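Local coordinates for protein molybdopterin biosynthesis enzyme, MoaB (Thermus thermophilus, PDB 3MCH) that probably binds molybdopterin and takes part in the biosynthesis of the molybdenum cofactor, at residues K51-L54 and R55-D59; L42-E46 and P47-K51; E82-R85 and E86-R90. One frame throughout, in Å; residues are numbered along the deposited sequence.

Interaction 1: residues K51-L54 and R55-D59; sequences KKVL and RLWAD
K51 opens this run of helix with its carbonyl O taken by R55 N at 2.8 Å, one turn on. Its CB lies 4.1 Å from R55 NH1, because the arginine chain, bent at chi3 (-52°), brings its guanidinium back with one face turned to K51 O. The lysine's own charge goes elsewhere: NZ forms a salt bridge with E86 and stays 5.0 Å from R55 NH1. K52 accepts L56 N in the same way, and the L56 side chain rests beside that carbonyl, CD1 at 3.6 Å from K52 O. V53, with CG1 anti to the backbone N (chi1 176°), sets that methyl over the W57 indole in a CH-pi contact, 3.7 Å from the centroid of the five-membered ring and 16° off its normal. The two side chains run side by side in the same direction, and W57 N to V53 O is the straightest of the four bonds. L54 accepts A58 N, where the helix widens into a pi-type turn over 56-59. W57 NE1 is bonded to E41 on strand 35-43, which would limit rotation of the indole. V53, L54 and W57 all reach L7 of strand 2-9, and L54 and W57 also meet I66 of strand 65-69, so this face of helix 47-60 packs on the parallel part of the sheet.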
loop_
_atom_site.group_PDB
_atom_site.type_symbol
_atom_site.label_atom_id
_atom_site.label_comp_id
_atom_site.label_asym_id
_atom_site.label_seq_id
_atom_site.Cartn_x
_atom_site.Cartn_y
_atom_site.Cartn_z
ATOM N N LYS B 51 20.781 10.151 -1.376
ATOM C CA LYS B 51 20.010 11.376 -1.238
ATOM C C LYS B 51 20.638 12.577 -1.946
ATOM O O LYS B 51 19.925 13.397 -2.518
ATOM C CB LYS B 51 19.791 11.679 0.250
ATOM C CG LYS B 51 19.073 10.545 0.980
ATOM C CD LYS B 51 18.829 10.835 2.458
ATOM C CE LYS B 51 17.795 11.928 2.656
ATOM N NZ LYS B 51 17.416 12.076 4.096
ATOM N N LYS B 52 21.964 12.684 -1.922
ATOM C CA LYS B 52 22.625 13.807 -2.584
ATOM C C LYS B 52 22.329 13.809 -4.081
ATOM O O LYS B 52 22.023 14.852 -4.660
ATOM C CB LYS B 52 24.140 13.763 -2.372
ATOM C CG LYS B 52 24.854 14.934 -3.036
ATOM C CD LYS B 52 26.364 14.864 -2.892
ATOM C CE LYS B 52 27.025 16.028 -3.620
ATOM N NZ LYS B 52 28.510 16.008 -3.487
ATOM N N VAL B 53 22.420 12.637 -4.702
ATOM C CA VAL B 53 22.155 12.508 -6.130
ATOM C C VAL B 53 20.682 12.770 -6.434
ATOM O O VAL B 53 20.359 13.517 -7.351
ATOM C CB VAL B 53 22.530 11.099 -6.651
ATOM C CG1 VAL B 53 22.152 10.969 -8.123
ATOM C CG2 VAL B 53 24.024 10.856 -6.472
ATOM N N LEU B 54 19.789 12.153 -5.667
ATOM C CA LEU B 54 18.359 12.356 -5.884
ATOM C C LEU B 54 18.004 13.826 -5.712
ATOM O O LEU B 54 17.176 14.368 -6.445
ATOM C CB LEU B 54 17.539 11.508 -4.904
ATOM C CG LEU B 54 17.589 9.987 -5.061
ATOM C CD1 LEU B 54 16.706 9.342 -3.991
ATOM C CD2 LEU B 54 17.119 9.592 -6.459
ATOM N N ARG B 55 18.642 14.469 -4.740
ATOM C CA ARG B 55 18.401 15.878 -4.458
ATOM C C ARG B 55 18.869 16.722 -5.641
ATOM O O ARG B 55 18.163 17.618 -6.101
ATOM C CB ARG B 55 19.165 16.289 -3.196
ATOM C CG ARG B 55 18.701 17.592 -2.571
ATOM C CD ARG B 55 19.677 18.053 -1.495
ATOM N NE ARG B 55 19.952 17.010 -0.507
ATOM C CZ ARG B 55 19.086 16.591 0.411
ATOM N NH1 ARG B 55 19.434 15.635 1.262
ATOM N NH2 ARG B 55 17.877 17.132 0.489
ATOM N N LEU B 56 20.071 16.422 -6.119
ATOM C CA LEU B 56 20.672 17.123 -7.249
ATOM C C LEU B 56 19.817 16.990 -8.506
ATOM O O LEU B 56 19.460 17.982 -9.144
ATOM C CB LEU B 56 22.060 16.544 -7.539
ATOM C CG LEU B 56 23.307 17.415 -7.370
ATOM C CD1 LEU B 56 23.420 17.897 -5.935
ATOM C CD2 LEU B 56 24.533 16.605 -7.762
ATOM N N TRP B 57 19.494 15.748 -8.854
ATOM C CA TRP B 57 18.708 15.455 -10.045
ATOM C C TRP B 57 17.322 16.088 -10.063
ATOM O O TRP B 57 16.856 16.545 -11.105
ATOM C CB TRP B 57 18.587 13.940 -10.217
ATOM C CG TRP B 57 19.858 13.293 -10.683
ATOM C CD1 TRP B 57 21.089 13.882 -10.799
ATOM C CD2 TRP B 57 20.019 11.941 -11.120
ATOM N NE1 TRP B 57 22.002 12.979 -11.285
ATOM C CE2 TRP B 57 21.372 11.779 -11.493
ATOM C CE3 TRP B 57 19.151 10.846 -11.234
ATOM C CZ2 TRP B 57 21.878 10.569 -11.976
ATOM C CZ3 TRP B 57 19.654 9.643 -11.713
ATOM C CH2 TRP B 57 21.004 9.514 -12.079
ATOM N N ALA B 58 16.663 16.118 -8.914
ATOM C CA ALA B 58 15.334 16.696 -8.841
ATOM C C ALA B 58 15.382 18.208 -8.698
ATOM O O ALA B 58 14.821 18.936 -9.512
ATOM C CB ALA B 58 14.564 16.090 -7.671
ATOM N N ASP B 59 16.071 18.670 -7.660
ATOM C CA ASP B 59 16.158 20.095 -7.362
ATOM C C ASP B 59 16.945 20.956 -8.342
ATOM O O ASP B 59 16.495 22.044 -8.709
ATOM C CB ASP B 59 16.727 20.296 -5.955
ATOM C CG ASP B 59 15.875 19.640 -4.883
ATOM O OD1 ASP B 59 14.806 19.082 -5.220
ATOM O OD2 ASP B 59 16.276 19.683 -3.701
#

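Interaction 2: residues L42-E46 and P47-K51; sequences LVPDE and PPMIK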
loop_
_atom_site.group_PDB
_atom_site.type_symbol
_atom_site.label_atom_id
_atom_site.label_comp_id
_atom_site.label_asym_id
_atom_site.label_seq_id
_atom_site.Cartn_x
_atom_site.Cartn_y
_atom_site.Cartn_z
ATOM N N LEU B 42 26.165 5.809 -10.796
ATOM C CA LEU B 42 26.269 4.676 -9.884
ATOM C C LEU B 42 26.446 5.350 -8.534
ATOM O O LEU B 42 27.118 6.378 -8.442
ATOM C CB LEU B 42 27.517 3.843 -10.175
ATOM C CG LEU B 42 27.606 3.055 -11.482
ATOM C CD1 LEU B 42 29.052 2.650 -11.731
ATOM C CD2 LEU B 42 26.713 1.836 -11.404
ATOM N N VAL B 43 25.846 4.789 -7.494
ATOM C CA VAL B 43 25.981 5.369 -6.167
ATOM C C VAL B 43 26.086 4.237 -5.151
ATOM O O VAL B 43 25.470 3.184 -5.320
ATOM C CB VAL B 43 24.771 6.280 -5.831
ATOM C CG1 VAL B 43 23.522 5.438 -5.601
ATOM C CG2 VAL B 43 25.080 7.130 -4.613
ATOM N N PRO B 44 26.895 4.429 -4.094
ATOM C CA PRO B 44 27.062 3.399 -3.065
ATOM C C PRO B 44 25.778 3.175 -2.263
ATOM O O PRO B 44 24.829 3.953 -2.369
ATOM C CB PRO B 44 28.181 3.965 -2.187
ATOM C CG PRO B 44 28.940 4.867 -3.117
ATOM C CD PRO B 44 27.836 5.540 -3.877
ATOM N N ASP B 45 25.760 2.109 -1.468
ATOM C CA ASP B 45 24.613 1.791 -0.624
ATOM C C ASP B 45 24.796 2.656 0.611
ATOM O O ASP B 45 24.959 2.144 1.717
ATOM C CB ASP B 45 24.646 0.324 -0.191
ATOM C CG ASP B 45 24.053 -0.602 -1.226
ATOM O OD1 ASP B 45 22.862 -0.431 -1.557
ATOM O OD2 ASP B 45 24.773 -1.501 -1.706
ATOM N N GLU B 46 24.790 3.968 0.419
ATOM C CA GLU B 46 24.953 4.892 1.530
ATOM C C GLU B 46 23.843 5.915 1.387
ATOM O O GLU B 46 23.888 6.770 0.506
ATOM C CB GLU B 46 26.305 5.605 1.570
ATOM C CG GLU B 46 27.466 4.722 1.994
ATOM C CD GLU B 46 27.328 4.220 3.419
ATOM O OE1 GLU B 46 27.085 5.051 4.322
ATOM O OE2 GLU B 46 27.468 2.998 3.638
ATOM N N PRO B 47 22.829 5.842 2.260
ATOM C CA PRO B 47 21.704 6.777 2.219
ATOM C C PRO B 47 22.107 8.228 1.941
ATOM O O PRO B 47 21.514 8.885 1.086
ATOM C CB PRO B 47 21.062 6.591 3.588
ATOM C CG PRO B 47 21.255 5.127 3.828
ATOM C CD PRO B 47 22.692 4.904 3.392
ATOM N N PRO B 48 23.124 8.748 2.657
ATOM C CA PRO B 48 23.563 10.130 2.445
ATOM C C PRO B 48 23.904 10.428 0.987
ATOM O O PRO B 48 23.534 11.470 0.445
ATOM C CB PRO B 48 24.791 10.245 3.350
ATOM C CG PRO B 48 24.463 9.324 4.465
ATOM C CD PRO B 48 23.889 8.123 3.751
ATOM N N MET B 49 24.617 9.503 0.358
ATOM C CA MET B 49 25.024 9.671 -1.027
ATOM C C MET B 49 23.871 9.479 -1.999
ATOM O O MET B 49 23.794 10.161 -3.017
ATOM C CB MET B 49 26.154 8.704 -1.348
ATOM C CG MET B 49 27.381 8.949 -0.492
ATOM S SD MET B 49 28.725 7.864 -0.933
ATOM C CE MET B 49 29.380 8.734 -2.361
ATOM N N ILE B 50 22.980 8.546 -1.688
ATOM C CA ILE B 50 21.826 8.313 -2.548
ATOM C C ILE B 50 21.010 9.599 -2.563
ATOM O O ILE B 50 20.613 10.088 -3.622
ATOM C CB ILE B 50 20.945 7.157 -2.014
ATOM C CG1 ILE B 50 21.697 5.830 -2.130
ATOM C CG2 ILE B 50 19.632 7.092 -2.795
ATOM C CD1 ILE B 50 21.100 4.679 -1.322
ATOM N N LYS B 51 20.781 10.151 -1.376
ATOM C CA LYS B 51 20.010 11.376 -1.238
ATOM C C LYS B 51 20.638 12.577 -1.946
ATOM O O LYS B 51 19.925 13.397 -2.518
ATOM C CB LYS B 51 19.791 11.679 0.250
ATOM C CG LYS B 51 19.073 10.545 0.980
ATOM C CD LYS B 51 18.829 10.835 2.458
ATOM C CE LYS B 51 17.795 11.928 2.656
ATOM N NZ LYS B 51 17.416 12.076 4.096
#
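The P44 ring takes the end of M49 at its CG-CD side: SD sits 3.7 Å from P44 CG and the terminal methyl CE 3.9 Å from P44 CD. The two side chains cross at about a right angle, and the bend of the methionine at chi3 (81°) keeps CE against the ring along with the sulfur. The other two proline rings, P47 and P48, follow E46 directly and form the first turn of helix 47-60. P48 has no N-H to give, although its N lies 3.0 Å from E46 O. That carbonyl, from the N-cap residue, is taken instead by I50 N at 3.0 Å, in the carbonyl plane, and by a weaker, more bent bond from M49 N. Ahead of the cap, D45 is the centre of an inverse gamma turn, which swings the chain from strand into helix; its own N is bonded to D11. V43 has its side chain turned toward the helix. Its CG2 lies 3.8 Å from M49 CB, while CG1, held between backbone N and carbonyl carbon (chi1 71°), meets I50 CG1 at 3.9 Å. I50 CG1 also passes 3.7 Å from P44 O, so the isoleucine is wedged among strand end, turn and cap. Without the ring, as with an alanine at P44, M49 SD and CE lose CG and CD as partners, and the methionine end would probably be freer to turn. The E46 carboxylate is paired with R77. This junction is the first half of a beta-alpha-beta crossover from strand 35-43 through helix 47-60 to strand 65-69: V43 and I50 both pack on V9 of strand 2-9, while P47 touches A83 and I50 touches T80 of helix 80-85.

Interaction 3: residues E82-R85 and E86-R90; sequences EATR and ELLDR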
loop_
_atom_site.group_PDB
_atom_site.type_symbol
_atom_site.label_atom_id
_atom_site.label_comp_id
_atom_site.label_asym_id
_atom_site.label_seq_id
_atom_site.Cartn_x
_atom_site.Cartn_y
_atom_site.Cartn_z
ATOM N N GLU B 82 14.149 3.772 2.271
ATOM C CA GLU B 82 14.207 4.716 3.383
ATOM C C GLU B 82 14.839 6.029 2.953
ATOM O O GLU B 82 14.340 7.103 3.280
ATOM C CB GLU B 82 15.008 4.135 4.555
ATOM C CG GLU B 82 14.326 2.989 5.281
ATOM C CD GLU B 82 14.742 1.628 4.761
ATOM O OE1 GLU B 82 14.659 1.399 3.537
ATOM O OE2 GLU B 82 15.153 0.784 5.586
ATOM N N ALA B 83 15.942 5.943 2.222
ATOM C CA ALA B 83 16.634 7.140 1.761
ATOM C C ALA B 83 15.735 7.967 0.852
ATOM O O ALA B 83 15.714 9.196 0.923
ATOM C CB ALA B 83 17.914 6.758 1.028
ATOM N N THR B 84 14.982 7.280 0.001
ATOM C CA THR B 84 14.087 7.945 -0.931
ATOM C C THR B 84 12.892 8.596 -0.244
ATOM O O THR B 84 12.590 9.763 -0.496
ATOM C CB THR B 84 13.567 6.952 -1.995
ATOM O OG1 THR B 84 14.676 6.380 -2.693
ATOM C CG2 THR B 84 12.656 7.663 -2.990
ATOM N N ARG B 85 12.216 7.844 0.623
ATOM C CA ARG B 85 11.046 8.363 1.323
ATOM C C ARG B 85 11.328 9.687 2.014
ATOM O O ARG B 85 10.497 10.591 2.013
ATOM C CB ARG B 85 10.551 7.367 2.374
ATOM C CG ARG B 85 10.000 6.067 1.830
ATOM C CD ARG B 85 9.216 5.341 2.919
ATOM N NE ARG B 85 7.971 6.036 3.232
ATOM C CZ ARG B 85 7.270 5.862 4.348
ATOM N NH1 ARG B 85 7.694 5.013 5.277
ATOM N NH2 ARG B 85 6.135 6.526 4.529
ATOM N N GLU B 86 12.513 9.791 2.604
ATOM C CA GLU B 86 12.907 10.995 3.316
ATOM C C GLU B 86 13.014 12.234 2.432
ATOM O O GLU B 86 13.018 13.357 2.935
ATOM C CB GLU B 86 14.232 10.745 4.040
ATOM C CG GLU B 86 14.102 9.776 5.211
ATOM C CD GLU B 86 15.425 9.152 5.615
ATOM O OE1 GLU B 86 16.451 9.859 5.592
ATOM O OE2 GLU B 86 15.433 7.954 5.969
ATOM N N LEU B 87 13.086 12.030 1.118
ATOM C CA LEU B 87 13.206 13.139 0.171
ATOM C C LEU B 87 11.909 13.457 -0.575
ATOM O O LEU B 87 11.829 14.457 -1.286
ATOM C CB LEU B 87 14.299 12.831 -0.859
ATOM C CG LEU B 87 15.747 12.703 -0.380
ATOM C CD1 LEU B 87 16.627 12.245 -1.534
ATOM C CD2 LEU B 87 16.232 14.037 0.173
ATOM N N LEU B 88 10.898 12.612 -0.415
ATOM C CA LEU B 88 9.623 12.803 -1.104
ATOM C C LEU B 88 8.667 13.772 -0.430
ATOM O O LEU B 88 8.589 13.822 0.795
ATOM C CB LEU B 88 8.911 11.460 -1.253
ATOM C CG LEU B 88 9.703 10.352 -1.939
ATOM C CD1 LEU B 88 8.876 9.070 -1.939
ATOM C CD2 LEU B 88 10.065 10.777 -3.352
ATOM N N ASP B 89 7.934 14.536 -1.239
ATOM C CA ASP B 89 6.950 15.474 -0.706
ATOM C C ASP B 89 5.665 14.688 -0.482
ATOM O O ASP B 89 4.874 15.001 0.409
ATOM C CB ASP B 89 6.678 16.618 -1.687
ATOM C CG ASP B 89 7.894 17.485 -1.934
ATOM O OD1 ASP B 89 8.708 17.665 -1.001
ATOM O OD2 ASP B 89 8.024 18.009 -3.059
ATOM N N ARG B 90 5.465 13.665 -1.310
ATOM C CA ARG B 90 4.291 12.801 -1.217
ATOM C C ARG B 90 4.570 11.502 -1.960
ATOM O O ARG B 90 5.415 11.460 -2.851
ATOM C CB ARG B 90 3.055 13.496 -1.804
ATOM C CG ARG B 90 3.158 13.884 -3.270
ATOM C CD ARG B 90 1.915 14.652 -3.711
ATOM N NE ARG B 90 1.970 15.074 -5.111
ATOM C CZ ARG B 90 2.786 16.011 -5.588
ATOM N NH1 ARG B 90 3.632 16.639 -4.776
ATOM N NH2 ARG B 90 2.755 16.327 -6.880
#
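With CG anti to its carbonyl carbon (chi1 -55°), L88 folds its side chain back against the last turn of helix 80-85, so that CG comes to 3.3 Å from T84 O. T84 CG2 meets L88 CD2 at 4.1 Å. E86, also with CG beside its own backbone N (chi1 -70°), runs back along the preceding turn past E82 O, but its OE2, 3.0 Å from that oxygen, is a second acceptor and no bond; OE1 goes to K51. A type I beta turn runs from R85 to L88, closed by L88 N to R85 O at 3.2 Å. T84 O receives L87 N at 2.8 Å from above the carbonyl plane and L88 N only weakly, and E86 N to E82 O is weak as well. A83 O has no polar partner; L87 CG approaches it at 3.7 Å. Beyond the turn D89 and R90 form a classic beta bulge opposite V119. T84 OG1 bonds to T80 O and N127, while T84 and L88 both pack on I125 of strand 123-128. L87 packs against helix 47-60, touching K51, L54 and R55.

Overall arrangement
Interactions 1 and 2 are successive parts of one continuous stretch of chain: 42-51 leads from strand 35-43 into helix 47-60, and 51-59 continues the helix, with K51 common to both and V43 near V53 where they meet. Interaction 3 lies on another connection, at the end of helix 80-85, yet reaches both through K51 and the loop residues E86 and L87. All three are partly buried: V53, L54 and W57, V43 and I50, and A83, T84 and L87 are the buried residues, while R55, M49 and E86 are exposed. Their chemistry differs: regular helix bonds and a CH-pi contact in interaction 1, proline and methionine packing around an N-cap in interaction 2, turn bonds, two of them weak, in interaction 3.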